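Local coordinates for stringent starvation protein A homolog (Haemophilus influenzae, PDB 3LYK), which probably forms an equimolar complex with the RNA polymerase holoenzyme but not with the core enzyme, and belongs to the glutathione S-transferase superfamily, at residues Y17-Q20 with V21-L25; I71-Y74 with L75-F79; L100-E103 with Q104-P108; P108-A111 with K112-G116. All coordinates share one frame; numbering follows the deposited sequence.

Contact 1: Y17-Q20 with V21-L25; sequences YCHQ and VKIVL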
loop_
_atom_site.group_PDB
_atom_site.type_symbol
_atom_site.label_atom_id
_atom_site.label_comp_id
_atom_site.label_asym_id
_atom_site.label_seq_id
_atom_site.Cartn_x
_atom_site.Cartn_y
_atom_site.Cartn_z
ATOM N N TYR B 17 -6.364 5.507 -11.221
ATOM C CA TYR B 17 -6.675 4.540 -10.160
ATOM C C TYR B 17 -8.015 3.874 -10.413
ATOM O O TYR B 17 -8.151 2.674 -10.171
ATOM C CB TYR B 17 -6.641 5.189 -8.748
ATOM C CG TYR B 17 -5.290 5.850 -8.501
ATOM C CD1 TYR B 17 -4.144 5.057 -8.318
ATOM C CD2 TYR B 17 -5.149 7.253 -8.497
ATOM C CE1 TYR B 17 -2.893 5.633 -8.135
ATOM C CE2 TYR B 17 -3.888 7.852 -8.296
ATOM C CZ TYR B 17 -2.767 7.016 -8.115
ATOM O OH TYR B 17 -1.502 7.532 -7.946
ATOM N N CYS B 18 -8.994 4.631 -10.927
ATOM C CA CYS B 18 -10.294 4.041 -11.266
ATOM C C CYS B 18 -10.076 3.102 -12.453
ATOM O O CYS B 18 -10.619 1.994 -12.497
ATOM C CB CYS B 18 -11.331 5.133 -11.599
ATOM S SG CYS B 18 -11.725 6.069 -10.055
ATOM N N HIS B 19 -9.228 3.522 -13.371
ATOM C CA HIS B 19 -8.951 2.674 -14.530
ATOM C C HIS B 19 -8.318 1.307 -14.121
ATOM O O HIS B 19 -8.746 0.247 -14.586
ATOM C CB HIS B 19 -8.114 3.436 -15.561
ATOM C CG HIS B 19 -8.035 2.739 -16.883
ATOM N ND1 HIS B 19 -7.251 3.191 -17.921
ATOM C CD2 HIS B 19 -8.642 1.605 -17.328
ATOM C CE1 HIS B 19 -7.361 2.358 -18.944
ATOM N NE2 HIS B 19 -8.196 1.385 -18.604
ATOM N N GLN B 20 -7.322 1.336 -13.222
ATOM C CA GLN B 20 -6.739 0.096 -12.705
ATOM C C GLN B 20 -7.826 -0.884 -12.199
ATOM O O GLN B 20 -7.802 -2.082 -12.522
ATOM C CB GLN B 20 -5.797 0.377 -11.509
ATOM C CG GLN B 20 -4.604 1.273 -11.790
ATOM C CD GLN B 20 -3.829 1.564 -10.494
ATOM O OE1 GLN B 20 -4.389 1.526 -9.398
ATOM N NE2 GLN B 20 -2.578 1.890 -10.626
ATOM N N VAL B 21 -8.725 -0.367 -11.364
ATOM C CA VAL B 21 -9.748 -1.174 -10.750
ATOM C C VAL B 21 -10.737 -1.742 -11.801
ATOM O O VAL B 21 -11.099 -2.951 -11.761
ATOM C CB VAL B 21 -10.509 -0.384 -9.629
ATOM C CG1 VAL B 21 -11.707 -1.200 -9.088
ATOM C CG2 VAL B 21 -9.548 -0.097 -8.437
ATOM N N LYS B 22 -11.118 -0.913 -12.775
ATOM C CA LYS B 22 -12.030 -1.436 -13.854
ATOM C C LYS B 22 -11.394 -2.531 -14.649
ATOM O O LYS B 22 -12.062 -3.424 -15.060
ATOM C CB LYS B 22 -12.510 -0.340 -14.817
ATOM C CG LYS B 22 -13.342 0.740 -14.148
ATOM C CD LYS B 22 -13.550 1.857 -15.198
ATOM C CE LYS B 22 -14.591 2.828 -14.759
ATOM N NZ LYS B 22 -14.556 3.976 -15.715
ATOM N N ILE B 23 -10.096 -2.484 -14.877
ATOM C CA ILE B 23 -9.469 -3.589 -15.602
ATOM C C ILE B 23 -9.579 -4.871 -14.767
ATOM O O ILE B 23 -9.924 -5.949 -15.275
ATOM C CB ILE B 23 -8.017 -3.276 -15.877
ATOM C CG1 ILE B 23 -7.932 -2.106 -16.849
ATOM C CG2 ILE B 23 -7.293 -4.531 -16.427
ATOM C CD1 ILE B 23 -6.480 -1.584 -17.014
ATOM N N VAL B 24 -9.327 -4.750 -13.466
ATOM C CA VAL B 24 -9.414 -5.967 -12.600
ATOM C C VAL B 24 -10.827 -6.510 -12.518
ATOM O O VAL B 24 -11.031 -7.727 -12.627
ATOM C CB VAL B 24 -8.791 -5.710 -11.192
ATOM C CG1 VAL B 24 -9.006 -6.902 -10.281
ATOM C CG2 VAL B 24 -7.252 -5.376 -11.397
ATOM N N LEU B 25 -11.811 -5.626 -12.368
ATOM C CA LEU B 25 -13.224 -6.071 -12.378
ATOM C C LEU B 25 -13.591 -6.841 -13.662
ATOM O O LEU B 25 -14.273 -7.860 -13.570
ATOM C CB LEU B 25 -14.196 -4.907 -12.167
ATOM C CG LEU B 25 -14.224 -4.309 -10.747
ATOM C CD1 LEU B 25 -14.771 -2.864 -10.719
ATOM C CD2 LEU B 25 -15.034 -5.194 -9.799
#
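His-19 and Ile-23, one helical turn apart, make the main side-chain contact in this part of helix 16-27, the imidazole crossing the CG1-CD1 arm of the isoleucine at a slant. With CG anti to the backbone N of His-19 (chi1 -168°), the ring lies beside that arm, and Ile-23 CD1 comes within 3.8 Å of His-19 NE2. Ile-23 meets it with CG1, which lies beside its own backbone N (chi1 -66°) and so reaches back to within 3.8 Å of His-19 CD2; the same CG1 rests 3.4 Å from His-19 O. His-19 NE2 is also hydrogen-bonded to Ser-195 OG, and the rings of Phe-192 and Trp-162 meet the imidazole with their planes inclined to it. The helix is the crossover of the beta-alpha-beta unit formed with strands 3-11 and 30-36, part of the thioredoxin-like half of the glutathione S-transferase fold. Lys-22 leaves it on the strand side: its CG packs 3.4 Å from Cys-18 O before the chain runs out extended past Tyr-32 and Asn-34. Both valines lean back through CG2, that of Val-21 standing 3.6 Å from Tyr-17 O and that of Val-24 3.5 Å from Gln-20 O. Among the backbone bonds, Lys-22 N donates to Cys-18 O at 3.0 Å, whereas the Val-21 N to Tyr-17 O bond is weak at 3.3 Å. The Gln-20 chain is extended beyond CG and ends in a buried amide held by two sequence-distant residues: Ser-68 OG bonds OE1 and Tyr-107 OH bonds NE2, which fixes its rotation.

Contact 2: I71-Y74 with L75-F79; sequences IMEY and LDERF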
loop_
_atom_site.group_PDB
_atom_site.type_symbol
_atom_site.label_atom_id
_atom_site.label_comp_id
_atom_site.label_asym_id
_atom_site.label_seq_id
_atom_site.Cartn_x
_atom_site.Cartn_y
_atom_site.Cartn_z
ATOM N N ILE B 71 -8.429 -2.496 -3.016
ATOM C CA ILE B 71 -9.510 -3.045 -3.854
ATOM C C ILE B 71 -9.057 -4.182 -4.773
ATOM O O ILE B 71 -9.702 -5.238 -4.849
ATOM C CB ILE B 71 -10.208 -1.905 -4.655
ATOM C CG1 ILE B 71 -11.070 -1.091 -3.679
ATOM C CG2 ILE B 71 -11.074 -2.487 -5.840
ATOM C CD1 ILE B 71 -11.521 0.269 -4.272
HETATM N N MSE B 72 -7.960 -3.973 -5.469
HETATM C CA MSE B 72 -7.473 -4.965 -6.423
HETATM C C MSE B 72 -7.059 -6.257 -5.778
HETATM O O MSE B 72 -7.342 -7.350 -6.310
HETATM C CB MSE B 72 -6.319 -4.396 -7.276
HETATM C CG MSE B 72 -6.837 -3.285 -8.257
HETATM SE SE MSE B 72 -5.328 -2.725 -9.392
HETATM C CE MSE B 72 -4.626 -1.521 -8.112
ATOM N N GLU B 73 -6.374 -6.149 -4.638
ATOM C CA GLU B 73 -6.016 -7.368 -3.920
ATOM C C GLU B 73 -7.235 -8.054 -3.358
ATOM O O GLU B 73 -7.315 -9.256 -3.411
ATOM C CB GLU B 73 -4.937 -7.109 -2.847
ATOM C CG GLU B 73 -3.531 -6.910 -3.523
ATOM C CD GLU B 73 -2.335 -7.384 -2.634
ATOM O OE1 GLU B 73 -2.404 -8.532 -2.077
ATOM O OE2 GLU B 73 -1.338 -6.603 -2.527
ATOM N N TYR B 74 -8.194 -7.298 -2.834
ATOM C CA TYR B 74 -9.470 -7.892 -2.456
ATOM C C TYR B 74 -10.128 -8.696 -3.596
ATOM O O TYR B 74 -10.626 -9.834 -3.399
ATOM C CB TYR B 74 -10.408 -6.783 -1.962
ATOM C CG TYR B 74 -11.875 -7.220 -1.838
ATOM C CD1 TYR B 74 -12.281 -8.090 -0.812
ATOM C CD2 TYR B 74 -12.847 -6.780 -2.760
ATOM C CE1 TYR B 74 -13.634 -8.522 -0.696
ATOM C CE2 TYR B 74 -14.165 -7.198 -2.651
ATOM C CZ TYR B 74 -14.553 -8.062 -1.618
ATOM O OH TYR B 74 -15.860 -8.456 -1.497
ATOM N N LEU B 75 -10.141 -8.115 -4.797
ATOM C CA LEU B 75 -10.826 -8.799 -5.922
ATOM C C LEU B 75 -10.031 -10.048 -6.316
ATOM O O LEU B 75 -10.634 -11.100 -6.583
ATOM C CB LEU B 75 -10.965 -7.853 -7.120
ATOM C CG LEU B 75 -11.941 -6.712 -6.909
ATOM C CD1 LEU B 75 -11.838 -5.621 -8.001
ATOM C CD2 LEU B 75 -13.411 -7.218 -6.780
ATOM N N ASP B 76 -8.694 -9.952 -6.360
ATOM C CA ASP B 76 -7.889 -11.097 -6.702
ATOM C C ASP B 76 -8.043 -12.235 -5.678
ATOM O O ASP B 76 -8.039 -13.417 -6.068
ATOM C CB ASP B 76 -6.403 -10.729 -6.820
ATOM C CG ASP B 76 -5.597 -11.792 -7.560
ATOM O OD1 ASP B 76 -5.974 -12.143 -8.729
ATOM O OD2 ASP B 76 -4.558 -12.288 -7.000
ATOM N N GLU B 77 -8.142 -11.891 -4.384
ATOM C CA GLU B 77 -8.373 -12.905 -3.326
ATOM C C GLU B 77 -9.799 -13.463 -3.352
ATOM O O GLU B 77 -10.012 -14.666 -3.209
ATOM C CB GLU B 77 -8.014 -12.355 -1.919
ATOM C CG GLU B 77 -6.513 -12.008 -1.782
ATOM C CD GLU B 77 -6.133 -11.274 -0.466
ATOM O OE1 GLU B 77 -7.008 -11.015 0.407
ATOM O OE2 GLU B 77 -4.939 -10.962 -0.312
ATOM N N ARG B 78 -10.795 -12.613 -3.520
ATOM C CA ARG B 78 -12.157 -13.131 -3.521
ATOM C C ARG B 78 -12.500 -13.939 -4.801
ATOM O O ARG B 78 -13.184 -14.963 -4.729
ATOM C CB ARG B 78 -13.152 -12.012 -3.378
ATOM C CG ARG B 78 -14.610 -12.539 -3.358
ATOM C CD ARG B 78 -15.530 -11.491 -2.807
ATOM N NE ARG B 78 -16.930 -11.835 -3.040
ATOM C CZ ARG B 78 -17.922 -10.944 -3.201
ATOM N NH1 ARG B 78 -19.169 -11.373 -3.429
ATOM N NH2 ARG B 78 -17.691 -9.623 -3.177
ATOM N N PHE B 79 -11.982 -13.498 -5.949
ATOM C CA PHE B 79 -12.253 -14.088 -7.258
ATOM C C PHE B 79 -10.953 -14.608 -7.861
ATOM O O PHE B 79 -10.275 -13.886 -8.594
ATOM C CB PHE B 79 -12.900 -13.029 -8.191
ATOM C CG PHE B 79 -14.175 -12.446 -7.629
ATOM C CD1 PHE B 79 -15.330 -13.227 -7.545
ATOM C CD2 PHE B 79 -14.205 -11.136 -7.149
ATOM C CE1 PHE B 79 -16.540 -12.695 -6.991
ATOM C CE2 PHE B 79 -15.400 -10.583 -6.610
ATOM C CZ PHE B 79 -16.576 -11.365 -6.525
HETATM O O HOH W 1 -3.403 -10.937 -2.466
#
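Tyr-74 and Arg-78 both place CG trans to the backbone N (chi1 167° and -179°), and the arginine stays extended as far as NE, so ring and chain run side by side in the same direction. Arg-78 NH2 donates to Tyr-74 OH at 2.7 Å along a bent path, the hydroxyl lying somewhat off the guanidinium plane, which is turned 52° from the ring. Arg-78 CD packs 3.3 Å from Tyr-74 OH, and Phe-79 CZ lies over one guanidinium face. On another side of the helix, Glu-73 OE1 and Glu-77 OE2 are 3.9 Å apart, with their carboxylate planes nearly perpendicular. A water donates to both oxygens, at 2.6 Å from Glu-73 OE1, and so joins two like charges. Their pairing with arginines probably offsets the repulsion: Glu-73 with Arg-96 of its own chain, Glu-77 with both Arg-92 and Arg-96 of the second subunit. Ile-71 CG2 and Leu-75 CD1 touch at 3.9 Å on the inner side. There helix 68-78 packs on helix 16-27 through Val-21 and Leu-25, while Tyr-74 lies on strands 57-60 and 63-66 and Arg-78 reaches Asp-60 in a salt bridge.

Contact 3: L100-E103 with Q104-P108; sequences LRIE and QDWYP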
loop_
_atom_site.group_PDB
_atom_site.type_symbol
_atom_site.label_atom_id
_atom_site.label_comp_id
_atom_site.label_asym_id
_atom_site.label_seq_id
_atom_site.Cartn_x
_atom_site.Cartn_y
_atom_site.Cartn_z
ATOM N N LEU B 100 4.631 -0.461 -6.373
ATOM C CA LEU B 100 4.907 0.693 -5.554
ATOM C C LEU B 100 5.812 1.667 -6.303
ATOM O O LEU B 100 5.579 2.882 -6.261
ATOM C CB LEU B 100 5.604 0.295 -4.256
ATOM C CG LEU B 100 6.131 1.484 -3.438
ATOM C CD1 LEU B 100 4.972 2.253 -2.863
ATOM C CD2 LEU B 100 7.052 1.011 -2.260
ATOM N N ARG B 101 6.833 1.136 -6.958
ATOM C CA ARG B 101 7.801 1.967 -7.661
ATOM C C ARG B 101 7.200 2.641 -8.909
ATOM O O ARG B 101 7.502 3.811 -9.189
ATOM C CB ARG B 101 9.022 1.157 -8.055
ATOM C CG ARG B 101 9.919 0.775 -6.832
ATOM C CD ARG B 101 11.083 -0.094 -7.225
ATOM N NE ARG B 101 11.776 0.469 -8.375
ATOM C CZ ARG B 101 12.100 -0.208 -9.470
ATOM N NH1 ARG B 101 11.843 -1.504 -9.555
ATOM N NH2 ARG B 101 12.688 0.413 -10.489
ATOM N N ILE B 102 6.374 1.905 -9.652
ATOM C CA ILE B 102 5.645 2.504 -10.768
ATOM C C ILE B 102 4.848 3.692 -10.295
ATOM O O ILE B 102 5.007 4.800 -10.805
ATOM C CB ILE B 102 4.795 1.464 -11.523
ATOM C CG1 ILE B 102 5.756 0.528 -12.239
ATOM C CG2 ILE B 102 3.805 2.166 -12.507
ATOM C CD1 ILE B 102 5.151 -0.815 -12.605
ATOM N N GLU B 103 4.049 3.465 -9.269
ATOM C CA GLU B 103 3.205 4.471 -8.681
ATOM C C GLU B 103 4.010 5.663 -8.130
ATOM O O GLU B 103 3.637 6.827 -8.351
ATOM C CB GLU B 103 2.376 3.831 -7.573
ATOM C CG GLU B 103 1.009 4.416 -7.379
ATOM C CD GLU B 103 0.994 5.482 -6.320
ATOM O OE1 GLU B 103 1.829 5.397 -5.387
ATOM O OE2 GLU B 103 0.152 6.408 -6.403
ATOM N N GLN B 104 5.129 5.384 -7.471
ATOM C CA GLN B 104 5.911 6.425 -6.822
ATOM C C GLN B 104 6.721 7.255 -7.808
ATOM O O GLN B 104 6.750 8.474 -7.717
ATOM C CB GLN B 104 6.865 5.788 -5.793
ATOM C CG GLN B 104 6.969 6.569 -4.539
ATOM C CD GLN B 104 7.286 5.665 -3.329
ATOM O OE1 GLN B 104 6.389 5.299 -2.553
ATOM N NE2 GLN B 104 8.551 5.304 -3.183
ATOM N N ASP B 105 7.383 6.578 -8.734
ATOM C CA ASP B 105 8.297 7.198 -9.679
ATOM C C ASP B 105 7.604 7.730 -10.969
ATOM O O ASP B 105 7.917 8.835 -11.419
ATOM C CB ASP B 105 9.380 6.203 -10.119
ATOM C CG ASP B 105 10.255 5.685 -8.954
ATOM O OD1 ASP B 105 11.078 4.775 -9.203
ATOM O OD2 ASP B 105 10.134 6.162 -7.812
ATOM N N TRP B 106 6.699 6.947 -11.581
ATOM C CA TRP B 106 6.107 7.357 -12.866
ATOM C C TRP B 106 4.817 8.131 -12.750
ATOM O O TRP B 106 4.652 9.127 -13.442
ATOM C CB TRP B 106 5.918 6.174 -13.794
ATOM C CG TRP B 106 7.190 5.537 -14.213
ATOM C CD1 TRP B 106 8.456 6.065 -14.118
ATOM C CD2 TRP B 106 7.331 4.279 -14.862
ATOM N NE1 TRP B 106 9.375 5.186 -14.637
ATOM C CE2 TRP B 106 8.711 4.084 -15.104
ATOM C CE3 TRP B 106 6.418 3.292 -15.283
ATOM C CZ2 TRP B 106 9.207 2.929 -15.724
ATOM C CZ3 TRP B 106 6.907 2.152 -15.904
ATOM C CH2 TRP B 106 8.287 1.974 -16.117
ATOM N N TYR B 107 3.902 7.720 -11.864
ATOM C CA TYR B 107 2.612 8.381 -11.753
ATOM C C TYR B 107 2.642 9.904 -11.509
ATOM O O TYR B 107 1.773 10.618 -12.057
ATOM C CB TYR B 107 1.685 7.651 -10.766
ATOM C CG TYR B 107 0.982 6.395 -11.322
ATOM C CD1 TYR B 107 1.570 5.605 -12.305
ATOM C CD2 TYR B 107 -0.287 6.019 -10.853
ATOM C CE1 TYR B 107 0.940 4.466 -12.822
ATOM C CE2 TYR B 107 -0.929 4.864 -11.353
ATOM C CZ TYR B 107 -0.299 4.103 -12.345
ATOM O OH TYR B 107 -0.930 2.988 -12.859
ATOM N N PRO B 108 3.571 10.407 -10.638
ATOM C CA PRO B 108 3.569 11.877 -10.440
ATOM C C PRO B 108 4.009 12.640 -11.674
ATOM O O PRO B 108 3.508 13.718 -11.904
ATOM C CB PRO B 108 4.587 12.103 -9.294
ATOM C CG PRO B 108 4.574 10.771 -8.517
ATOM C CD PRO B 108 4.387 9.715 -9.604
#
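Ile-102 O accepts two backbone bonds, from Trp-106 N at 2.8 Å and from Tyr-107 N at 3.3 Å, because the helix widens into a pi-type turn ahead of Pro-108. The proline has no N-H to offer; its CD instead stands 3.2 Å from Glu-103 O. Around this turn Ile-102 is the apolar hub. Its CG2, on the carbonyl side with CG1 beside the backbone N (chi1 -69°), reaches Tyr-107 CE1 at 3.7 Å and Trp-106 CE3 at 4.0 Å, slanting to both rings. One face of the Tyr-107 ring is covered by Glu-103 CA. The Glu-103 side chain crosses the tyrosine at about a right angle, CG lying 4.0 Å from Tyr-107 CD2, and bends at chi2 to bring OE2 to the hydroxyl of Tyr-17. Leu-100 and Gln-104 run alongside each other, with Leu-100 CD1 3.4 Å from Gln-104 OE1. Arg-101 NE and Asp-105 OD1, at 4.4 Å, are too far apart for a salt bridge, but Tyr-52 OH of the second subunit hydrogen-bonds both and joins them. The indole of Trp-106 is buried against helices 118-134 and 152-165. The pi-type widening and the proline kink lie within the long helix 89-115, the first of the all-helical C-terminal domain of the glutathione S-transferase fold.

Contact 4: P108-A111 with K112-G116; sequences PTLA and KAENG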
loop_
_atom_site.group_PDB
_atom_site.type_symbol
_atom_site.label_atom_id
_atom_site.label_comp_id
_atom_site.label_asym_id
_atom_site.label_seq_id
_atom_site.Cartn_x
_atom_site.Cartn_y
_atom_site.Cartn_z
ATOM N N PRO B 108 3.571 10.407 -10.638
ATOM C CA PRO B 108 3.569 11.877 -10.440
ATOM C C PRO B 108 4.009 12.640 -11.674
ATOM O O PRO B 108 3.508 13.718 -11.904
ATOM C CB PRO B 108 4.587 12.103 -9.294
ATOM C CG PRO B 108 4.574 10.771 -8.517
ATOM C CD PRO B 108 4.387 9.715 -9.604
ATOM N N THR B 109 4.929 12.077 -12.444
ATOM C CA THR B 109 5.374 12.658 -13.703
ATOM C C THR B 109 4.207 12.697 -14.718
ATOM O O THR B 109 3.985 13.710 -15.400
ATOM C CB THR B 109 6.559 11.876 -14.266
ATOM O OG1 THR B 109 7.526 11.713 -13.239
ATOM C CG2 THR B 109 7.234 12.603 -15.476
ATOM N N LEU B 110 3.434 11.616 -14.774
ATOM C CA LEU B 110 2.230 11.586 -15.599
ATOM C C LEU B 110 1.261 12.665 -15.179
ATOM O O LEU B 110 0.717 13.348 -16.028
ATOM C CB LEU B 110 1.552 10.190 -15.572
ATOM C CG LEU B 110 0.276 10.028 -16.407
ATOM C CD1 LEU B 110 0.561 10.283 -17.908
ATOM C CD2 LEU B 110 -0.392 8.648 -16.149
ATOM N N ALA B 111 1.039 12.832 -13.874
ATOM C CA ALA B 111 0.142 13.888 -13.402
ATOM C C ALA B 111 0.634 15.313 -13.795
ATOM O O ALA B 111 -0.167 16.184 -14.124
ATOM C CB ALA B 111 -0.062 13.805 -11.914
ATOM N N LYS B 112 1.941 15.525 -13.709
ATOM C CA LYS B 112 2.594 16.778 -14.132
ATOM C C LYS B 112 2.299 16.986 -15.631
ATOM O O LYS B 112 1.941 18.098 -16.067
ATOM C CB LYS B 112 4.103 16.630 -13.894
ATOM C CG LYS B 112 4.934 17.908 -13.818
ATOM C CD LYS B 112 6.440 17.574 -13.672
ATOM C CE LYS B 112 7.326 18.420 -14.598
ATOM N NZ LYS B 112 8.563 17.644 -14.963
ATOM N N ALA B 113 2.425 15.903 -16.407
ATOM C CA ALA B 113 2.203 15.941 -17.858
ATOM C C ALA B 113 0.772 16.283 -18.235
ATOM O O ALA B 113 0.528 16.762 -19.315
ATOM C CB ALA B 113 2.641 14.632 -18.529
ATOM N N GLU B 114 -0.170 16.059 -17.341
ATOM C CA GLU B 114 -1.547 16.402 -17.633
ATOM C C GLU B 114 -1.896 17.760 -17.066
ATOM O O GLU B 114 -2.709 18.462 -17.637
ATOM C CB GLU B 114 -2.512 15.368 -17.046
ATOM C CG GLU B 114 -2.292 13.952 -17.533
ATOM C CD GLU B 114 -3.150 12.938 -16.772
ATOM O OE1 GLU B 114 -2.887 12.715 -15.561
ATOM O OE2 GLU B 114 -4.086 12.374 -17.388
ATOM N N ASN B 115 -1.318 18.116 -15.925
ATOM C CA ASN B 115 -1.781 19.281 -15.177
ATOM C C ASN B 115 -0.782 20.423 -14.976
ATOM O O ASN B 115 -1.092 21.389 -14.309
ATOM C CB ASN B 115 -2.324 18.839 -13.815
ATOM C CG ASN B 115 -3.288 17.658 -13.923
ATOM O OD1 ASN B 115 -4.017 17.522 -14.910
ATOM N ND2 ASN B 115 -3.288 16.797 -12.906
ATOM N N GLY B 116 0.423 20.311 -15.506
ATOM C CA GLY B 116 1.405 21.378 -15.311
ATOM C C GLY B 116 1.302 22.538 -16.304
ATOM O O GLY B 116 0.400 22.590 -17.145
#
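Leu-110 and Glu-114 stand one turn apart on the final stretch of helix 89-115, in the all-helical C-terminal domain of the glutathione S-transferase fold, and approach each other loosely, Leu-110 CG lying 4.2 Å from Glu-114 OE1. Glu-114 turns CG back beside its own backbone N (chi1 -58°), which sets that methylene 3.4 Å from Leu-110 O; from there the chain runs out extended and OE2 forms a salt bridge with Lys-163. Leu-110 has CG on the far side from its backbone N (chi1 -180°) and packs on Lys-163 and Leu-164 of helix 152-165, so both residues face the same neighbouring helix. Ala-113 and Thr-109 pack on helix 118-134 instead, each touching Ala-124. The CB of Ala-113 is set against the backbone of the preceding turn, 3.4 Å from Leu-110 O. Lys-112 leaves in yet another direction: its CB is 3.3 Å from Thr-109 O, and a bend at chi3 carries NZ to a weak hydrogen bond with Ser-123. The backbone pattern changes as the helix ends. Glu-114 N is shared between two weak bonds, to Leu-110 O at 3.1 Å and to Ala-111 O at 3.2 Å, a tightening of the turn. Ala-111 O also accepts from Asn-115 N at 2.9 Å, the firmer of its two bonds. Gly-116 is the first residue to leave helical geometry, yet its N still donates to Lys-112 O at 2.7 Å.

Contacts 1 to 4 follow one another along the chain. The first two lie in the thioredoxin-like N-terminal domain, on helices 16-27 and 68-78, whose contact centres are about 12 Å apart and whose side chains pack directly on each other. Contacts 3 and 4 are successive stretches of helix 89-115 in the C-terminal domain, sharing Pro-108, again with centres about 12 Å apart. Contact 1 touches contact 3 across the domain boundary, centres about 17 Å apart, so helix 16-27 probably helps to hold the two domains together. Contacts 2 and 4 lie on opposite sides of the chain's centre, about 29 Å between centres. Contacts 2 and 3 both touch the second subunit of the dimer.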